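Long-range contact in glyoxylate-induced Protein (Pseudomonas aeruginosa, PDB 1SQ4), which is of uncertain function but, as a two-domain cupin protein, may act as a ureidoglycine aminohydrolase: residues Y217-W231 with P247-L261. Residues are numbered along the deposited sequence; the frame is centred on the assembly and turned at random.
Sequences YVLEGKAVYRLNQDW and PQACYSGGPGRFRYL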
# COMPACT_ATOMS: atom_id res chain seq x y z
N TYR A 217 15.78 8.43 -22.73
CA TYR A 217 17.13 8.16 -22.25
C TYR A 217 17.83 9.49 -22.01
O TYR A 217 18.12 10.21 -22.96
CB TYR A 217 17.92 7.32 -23.26
CG TYR A 217 19.32 6.97 -22.79
CD1 TYR A 217 20.33 7.91 -22.79
CD2 TYR A 217 19.60 5.70 -22.29
CE1 TYR A 217 21.60 7.61 -22.30
CE2 TYR A 217 20.87 5.38 -21.79
CZ TYR A 217 21.86 6.35 -21.80
OH TYR A 217 23.12 6.06 -21.33
N VAL A 218 18.09 9.81 -20.76
CA VAL A 218 18.72 11.09 -20.46
C VAL A 218 20.16 11.14 -20.98
O VAL A 218 21.02 10.40 -20.52
CB VAL A 218 18.71 11.37 -18.95
CG1 VAL A 218 19.18 12.79 -18.68
CG2 VAL A 218 17.31 11.15 -18.40
N LEU A 219 20.39 12.02 -21.94
CA LEU A 219 21.72 12.19 -22.52
C LEU A 219 22.58 13.15 -21.72
O LEU A 219 23.80 12.97 -21.62
CB LEU A 219 21.63 12.70 -23.97
CG LEU A 219 21.18 11.71 -25.05
CD1 LEU A 219 21.23 12.38 -26.41
CD2 LEU A 219 22.08 10.49 -25.01
N GLU A 220 21.96 14.16 -21.14
CA GLU A 220 22.70 15.15 -20.39
C GLU A 220 21.86 15.87 -19.37
O GLU A 220 20.68 16.13 -19.59
CB GLU A 220 23.28 16.16 -21.37
CG GLU A 220 23.84 17.39 -20.74
CD GLU A 220 24.24 18.40 -21.78
OE1 GLU A 220 23.43 18.63 -22.72
OE2 GLU A 220 25.35 18.98 -21.67
N GLY A 221 22.49 16.21 -18.25
CA GLY A 221 21.79 16.95 -17.22
C GLY A 221 21.15 16.12 -16.13
O GLY A 221 21.30 14.90 -16.04
N LYS A 222 20.42 16.83 -15.29
CA LYS A 222 19.72 16.23 -14.17
C LYS A 222 18.43 17.02 -14.02
O LYS A 222 18.33 18.16 -14.49
CB LYS A 222 20.56 16.34 -12.89
CG LYS A 222 21.95 15.69 -12.99
CD LYS A 222 22.48 15.12 -11.65
CE LYS A 222 22.82 16.18 -10.60
NZ LYS A 222 21.61 16.87 -10.03
N ALA A 223 17.43 16.41 -13.40
CA ALA A 223 16.17 17.09 -13.19
C ALA A 223 15.25 16.27 -12.32
O ALA A 223 15.52 15.11 -12.03
CB ALA A 223 15.51 17.38 -14.53
N VAL A 224 14.17 16.89 -11.86
CA VAL A 224 13.19 16.20 -11.05
C VAL A 224 12.04 16.02 -12.02
O VAL A 224 11.36 16.98 -12.38
CB VAL A 224 12.74 17.06 -9.85
CG1 VAL A 224 11.72 16.28 -9.01
CG2 VAL A 224 13.94 17.41 -8.99
N TYR A 225 11.84 14.79 -12.45
CA TYR A 225 10.80 14.47 -13.41
C TYR A 225 9.63 13.87 -12.67
O TYR A 225 9.80 13.13 -11.70
CB TYR A 225 11.32 13.46 -14.43
CG TYR A 225 10.70 13.55 -15.81
CD1 TYR A 225 11.15 14.50 -16.72
CD2 TYR A 225 9.73 12.64 -16.23
CE1 TYR A 225 10.65 14.55 -18.02
CE2 TYR A 225 9.22 12.68 -17.53
CZ TYR A 225 9.69 13.63 -18.41
OH TYR A 225 9.22 13.67 -19.70
N ARG A 226 8.44 14.18 -13.15
CA ARG A 226 7.24 13.67 -12.54
C ARG A 226 6.63 12.60 -13.44
O ARG A 226 6.17 12.90 -14.54
CB ARG A 226 6.27 14.83 -12.35
CG ARG A 226 4.89 14.47 -11.86
CD ARG A 226 4.93 14.06 -10.42
NE ARG A 226 3.59 13.95 -9.83
CZ ARG A 226 2.80 14.98 -9.57
NH1 ARG A 226 3.19 16.22 -9.84
NH2 ARG A 226 1.60 14.77 -9.02
N LEU A 227 6.64 11.35 -13.00
CA LEU A 227 6.05 10.26 -13.78
C LEU A 227 4.80 9.81 -13.03
O LEU A 227 4.90 9.18 -11.98
CB LEU A 227 7.02 9.09 -13.91
CG LEU A 227 8.35 9.42 -14.61
CD1 LEU A 227 9.42 8.41 -14.21
CD2 LEU A 227 8.15 9.44 -16.12
N ASN A 228 3.64 10.17 -13.55
CA ASN A 228 2.38 9.79 -12.93
C ASN A 228 2.31 9.97 -11.41
O ASN A 228 2.48 9.00 -10.67
CB ASN A 228 2.07 8.33 -13.27
CG ASN A 228 0.80 7.83 -12.61
OD1 ASN A 228 -0.24 8.48 -12.67
ND2 ASN A 228 0.87 6.66 -11.99
N GLN A 229 2.08 11.18 -10.92
CA GLN A 229 1.97 11.38 -9.48
C GLN A 229 3.24 11.10 -8.67
O GLN A 229 3.23 11.21 -7.44
CB GLN A 229 0.84 10.49 -8.93
CG GLN A 229 -0.53 10.89 -9.43
CD GLN A 229 -0.95 12.24 -8.90
OE1 GLN A 229 -1.42 12.35 -7.75
NE2 GLN A 229 -0.77 13.28 -9.71
N ASP A 230 4.33 10.74 -9.34
CA ASP A 230 5.58 10.45 -8.63
C ASP A 230 6.77 11.25 -9.14
O ASP A 230 7.16 11.12 -10.29
CB ASP A 230 5.90 8.96 -8.74
CG ASP A 230 4.99 8.09 -7.90
OD1 ASP A 230 4.88 6.88 -8.19
OD2 ASP A 230 4.38 8.61 -6.95
N TRP A 231 7.36 12.07 -8.28
CA TRP A 231 8.52 12.84 -8.68
C TRP A 231 9.78 12.00 -8.44
O TRP A 231 9.95 11.40 -7.37
CB TRP A 231 8.63 14.13 -7.88
CG TRP A 231 7.56 15.15 -8.17
CD1 TRP A 231 6.40 15.35 -7.48
CD2 TRP A 231 7.60 16.16 -9.19
NE1 TRP A 231 5.72 16.42 -8.00
CE2 TRP A 231 6.43 16.94 -9.05
CE3 TRP A 231 8.50 16.48 -10.21
CZ2 TRP A 231 6.13 18.01 -9.89
CZ3 TRP A 231 8.22 17.56 -11.04
CH2 TRP A 231 7.04 18.31 -10.88
N PRO A 247 1.12 10.51 -17.09
CA PRO A 247 1.42 11.94 -17.00
C PRO A 247 2.93 12.22 -16.90
O PRO A 247 3.68 11.45 -16.29
CB PRO A 247 0.68 12.37 -15.74
CG PRO A 247 -0.48 11.41 -15.69
CD PRO A 247 0.18 10.11 -16.03
N GLN A 248 3.37 13.31 -17.51
CA GLN A 248 4.78 13.69 -17.51
C GLN A 248 4.98 15.16 -17.22
O GLN A 248 4.54 16.02 -17.97
CB GLN A 248 5.40 13.38 -18.86
CG GLN A 248 5.13 12.00 -19.40
CD GLN A 248 5.85 11.77 -20.70
OE1 GLN A 248 7.07 11.89 -20.76
NE2 GLN A 248 5.12 11.44 -21.76
N ALA A 249 5.67 15.45 -16.12
CA ALA A 249 5.96 16.82 -15.74
C ALA A 249 7.44 16.89 -15.49
O ALA A 249 8.04 15.94 -14.99
CB ALA A 249 5.20 17.18 -14.48
N CYS A 250 8.04 18.02 -15.82
CA CYS A 250 9.46 18.13 -15.63
C CYS A 250 9.86 19.33 -14.82
O CYS A 250 9.22 20.38 -14.88
CB CYS A 250 10.16 18.16 -16.99
SG CYS A 250 11.94 18.20 -16.83
N TYR A 251 10.93 19.19 -14.05
CA TYR A 251 11.41 20.28 -13.22
C TYR A 251 12.92 20.34 -13.40
O TYR A 251 13.67 19.93 -12.53
CB TYR A 251 11.07 20.00 -11.75
CG TYR A 251 10.77 21.24 -10.92
CD1 TYR A 251 9.45 21.66 -10.71
CD2 TYR A 251 11.80 21.98 -10.35
CE1 TYR A 251 9.16 22.79 -9.94
CE2 TYR A 251 11.54 23.12 -9.58
CZ TYR A 251 10.22 23.52 -9.38
OH TYR A 251 9.98 24.67 -8.64
N SER A 252 13.36 20.84 -14.55
CA SER A 252 14.79 20.93 -14.82
C SER A 252 15.35 22.20 -14.21
O SER A 252 15.16 23.30 -14.74
CB SER A 252 15.04 20.95 -16.32
OG SER A 252 14.48 22.11 -16.89
N GLY A 253 16.06 22.04 -13.10
CA GLY A 253 16.65 23.18 -12.43
C GLY A 253 18.17 23.17 -12.47
O GLY A 253 18.81 24.12 -12.01
N GLY A 254 18.75 22.11 -13.03
CA GLY A 254 20.20 22.00 -13.11
C GLY A 254 20.90 23.22 -13.67
O GLY A 254 20.27 24.02 -14.37
N PRO A 255 22.20 23.40 -13.39
CA PRO A 255 22.91 24.57 -13.92
C PRO A 255 23.03 24.54 -15.44
O PRO A 255 22.97 25.58 -16.10
CB PRO A 255 24.26 24.49 -13.21
CG PRO A 255 24.47 23.02 -13.06
CD PRO A 255 23.10 22.52 -12.64
N GLY A 256 23.16 23.34 -16.01
CA GLY A 256 23.28 23.21 -17.45
C GLY A 256 22.01 22.81 -18.19
O GLY A 256 20.90 22.98 -17.68
N ARG A 257 22.16 22.29 -19.40
CA ARG A 257 20.99 21.89 -20.17
C ARG A 257 20.62 20.45 -19.80
O ARG A 257 21.48 19.64 -19.51
CB ARG A 257 21.28 22.01 -21.67
CG ARG A 257 20.03 22.13 -22.52
CD ARG A 257 20.31 22.75 -23.89
NE ARG A 257 21.29 21.98 -24.63
CZ ARG A 257 21.23 21.71 -25.93
NH1 ARG A 257 20.21 22.15 -26.67
NH2 ARG A 257 22.18 20.98 -26.50
N PHE A 258 19.32 20.15 -19.79
CA PHE A 258 18.84 18.81 -19.46
C PHE A 258 18.16 18.25 -20.69
O PHE A 258 17.20 18.83 -21.17
CB PHE A 258 17.82 18.87 -18.32
CG PHE A 258 17.10 17.58 -18.08
CD1 PHE A 258 17.79 16.46 -17.61
CD2 PHE A 258 15.74 17.46 -18.34
CE1 PHE A 258 17.12 15.25 -17.40
CE2 PHE A 258 15.07 16.26 -18.13
CZ PHE A 258 15.76 15.15 -17.66
N ARG A 259 18.64 17.13 -21.21
CA ARG A 259 18.01 16.62 -22.41
C ARG A 259 18.05 15.11 -22.55
O ARG A 259 18.93 14.45 -22.02
CB ARG A 259 18.63 17.31 -23.64
CG ARG A 259 20.16 17.35 -23.70
CD ARG A 259 20.70 18.46 -24.62
NE ARG A 259 20.16 18.41 -25.98
CZ ARG A 259 20.89 18.18 -27.07
NH1 ARG A 259 22.19 17.97 -26.97
NH2 ARG A 259 20.31 18.15 -28.26
N TYR A 260 17.07 14.55 -23.25
CA TYR A 260 17.06 13.12 -23.41
C TYR A 260 16.62 12.64 -24.76
O TYR A 260 15.82 13.28 -25.43
CB TYR A 260 16.18 12.46 -22.34
CG TYR A 260 14.79 13.02 -22.24
CD1 TYR A 260 14.41 13.80 -21.13
CD2 TYR A 260 13.81 12.74 -23.20
CE1 TYR A 260 13.12 14.27 -20.99
CE2 TYR A 260 12.50 13.20 -23.06
CZ TYR A 260 12.17 13.96 -21.95
OH TYR A 260 10.88 14.41 -21.77
N LEU A 261 17.17 11.51 -25.14
CA LEU A 261 16.86 10.88 -26.41
C LEU A 261 15.50 10.21 -26.23
O LEU A 261 15.25 9.57 -25.21
CB LEU A 261 17.93 9.83 -26.71
CG LEU A 261 17.73 8.95 -27.93
CD1 LEU A 261 18.00 9.73 -29.20
CD2 LEU A 261 18.67 7.76 -27.82
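Y260 OH donates a hydrogen bond to Y225 OH (2.8 Å), which in turn donates to Q248 OE1 (3.0 Å); both partners lie at the edge of the Y225 ring, near its plane. The two tyrosines cross at about a right angle, ring planes 79° apart; Y260 reaches across with CG between its backbone N and carbonyl carbon (chi1 52°). C250 comes to the Y225 ring obliquely, its SG 3.8 Å from Y225 CD1, and A249 O sits over one face. Farther along, the methyl of A223 is centred over the F258 ring, a CH-pi contact with CB 3.6 Å from the centroid; V218 CG1 reaches F258 CE1 at 3.5 Å. These residues pack between the two sheets of the C-terminal cupin barrel: 217-220 pairs antiparallel with 258-261 in one, 222-227 with 248-251 in the other, and G221 carries the chain across with a positive phi that suits glycine. L219 and E220 both donate their N-H to R259 O, a classic beta bulge. Beside it, the extended E220 chain lays OE1 3.3 Å from R259 CD, although its charge lies beyond salt-bridge distance of the guanidinium; OE2 is bonded to S5, while R259 is held by N197 and E161. In the other sheet, R226 N bonds A249 O at 2.6 Å and A249 N returns to R226 O; N228 N closes the end on P247 O. W231 CZ3 meets Y251 CB on the V224 face, where all three also pack against a second subunit. M240 and L216 touch the Y225 side chain; E208 weakly bonds Q248 NE2.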